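Local coordinates for protein phage terminase large subunit (Thermus phage P7426, PDB 7KS4) that forms the N-terminal ATPase part of the large terminase, which probably uses ATP hydrolysis to drive viral DNA into empty capsids, at residues 58-61 with 65-68. Residues are numbered along the deposited sequence; the frame is centred on the assembly and turned at random.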
loop_
_atom_site.group_PDB
_atom_site.type_symbol
_atom_site.label_atom_id
_atom_site.label_comp_id
_atom_site.label_asym_id
_atom_site.label_seq_id
_atom_site.Cartn_x
_atom_site.Cartn_y
_atom_site.Cartn_z
ATOM N N PHE A 58 -6.890 -2.289 -8.990
ATOM C CA PHE A 58 -6.672 -1.746 -10.324
ATOM C C PHE A 58 -5.655 -2.579 -11.100
ATOM O O PHE A 58 -5.893 -2.955 -12.256
ATOM C CB PHE A 58 -6.221 -0.292 -10.219
ATOM C CG PHE A 58 -5.998 0.358 -11.548
ATOM C CD1 PHE A 58 -7.074 0.700 -12.349
ATOM C CD2 PHE A 58 -4.717 0.614 -12.001
ATOM C CE1 PHE A 58 -6.877 1.289 -13.580
ATOM C CE2 PHE A 58 -4.514 1.205 -13.228
ATOM C CZ PHE A 58 -5.599 1.547 -14.016
ATOM N N GLU A 59 -4.516 -2.887 -10.481
ATOM C CA GLU A 59 -3.493 -3.665 -11.172
ATOM C C GLU A 59 -4.040 -5.003 -11.654
ATOM O O GLU A 59 -3.773 -5.415 -12.790
ATOM C CB GLU A 59 -2.290 -3.891 -10.258
ATOM C CG GLU A 59 -1.466 -2.649 -9.997
ATOM C CD GLU A 59 -0.642 -2.213 -11.196
ATOM O OE1 GLU A 59 -0.230 -3.076 -11.993
ATOM O OE2 GLU A 59 -0.409 -0.997 -11.333
ATOM N N LEU A 60 -4.809 -5.697 -10.809
ATOM C CA LEU A 60 -5.232 -7.053 -11.151
ATOM C C LEU A 60 -6.143 -7.067 -12.371
ATOM O O LEU A 60 -6.097 -8.018 -13.159
ATOM C CB LEU A 60 -5.926 -7.709 -9.953
ATOM C CG LEU A 60 -5.031 -7.887 -8.715
ATOM C CD1 LEU A 60 -5.849 -8.385 -7.531
ATOM C CD2 LEU A 60 -3.862 -8.831 -8.997
ATOM N N PHE A 61 -6.960 -6.026 -12.553
ATOM C CA PHE A 61 -7.883 -5.950 -13.685
ATOM C C PHE A 61 -7.308 -5.191 -14.870
ATOM O O PHE A 61 -7.568 -5.563 -16.021
ATOM C CB PHE A 61 -9.187 -5.276 -13.257
ATOM C CG PHE A 61 -10.067 -6.152 -12.436
ATOM C CD1 PHE A 61 -10.859 -7.111 -13.042
ATOM C CD2 PHE A 61 -10.102 -6.032 -11.059
ATOM C CE1 PHE A 61 -11.678 -7.936 -12.290
ATOM C CE2 PHE A 61 -10.921 -6.856 -10.301
ATOM C CZ PHE A 61 -11.704 -7.812 -10.923
ATOM N N GLY A 65 -2.406 -10.564 -15.829
ATOM C CA GLY A 65 -1.163 -11.255 -15.587
ATOM C C GLY A 65 -0.266 -10.579 -14.577
ATOM O O GLY A 65 0.802 -11.120 -14.260
ATOM N N SER A 66 -0.665 -9.423 -14.057
ATOM C CA SER A 66 0.148 -8.735 -13.067
ATOM C C SER A 66 0.217 -9.561 -11.793
ATOM O O SER A 66 -0.728 -10.265 -11.426
ATOM C CB SER A 66 -0.422 -7.351 -12.764
ATOM O OG SER A 66 -1.738 -7.443 -12.238
ATOM N N GLN A 67 1.362 -9.477 -11.117
ATOM C CA GLN A 67 1.577 -10.192 -9.867
ATOM C C GLN A 67 2.032 -9.201 -8.811
ATOM O O GLN A 67 2.911 -8.369 -9.069
ATOM C CB GLN A 67 2.606 -11.317 -10.033
ATOM C CG GLN A 67 2.132 -12.435 -10.965
ATOM C CD GLN A 67 3.116 -13.585 -11.060
ATOM O OE1 GLN A 67 2.726 -14.752 -11.041
ATOM N NE2 GLN A 67 4.399 -13.262 -11.173
ATOM N N GLY A 68 1.436 -9.294 -7.626
ATOM C CA GLY A 68 1.772 -8.389 -6.545
ATOM C C GLY A 68 1.588 -9.052 -5.200
ATOM O O GLY A 68 0.894 -10.064 -5.060
#
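Ser66 lays its hydroxymethyl group over the last turn of helix 48-62, overlapping the backbone of Glu59 and Leu60. Its OG, rather than the methylene, makes the approach, coming within 2.9 Å of Glu59 O. The hydroxyl gives its hydrogen bond to Arg63 O, in the turn that leaves the helix, so its approach to Glu59 O is a close polar contact. With chi1 at 61°, OG sits between the backbone N and the carbonyl carbon of its own residue, a rotation that carries it to the helix backbone, 3.7 Å from Leu60 CA. The aliphatic parts of two helix residues border the hydroxyl more loosely, Glu59 CB and Leu60 CD2 each lying 4.1 Å from OG.

Leu60 starts off away from segment 65-68, yet its CD2 methyl returns to Ser66, while the side chain also packs on Val89, Val112 and Phe132. Glu59 sets out toward Ser66 and then bends at chi2 (-73°); the carboxylate of this buried residue takes a hydrogen bond at OE2 from Trp178 NE1. Nearby, Ser130 OG bonds to both Leu60 O and Gly65 N, joining the helix end to the turn. At Gly65 the chain turns with a positive phi of 88°, and it then enters strand 67-72, between strands 126-136 and 150-153. A tight turn thus takes the helix that follows the Walker A P-loop directly into a central strand, the helix-to-strand half of a beta-alpha-beta crossover in this ASCE P-loop ATPase fold.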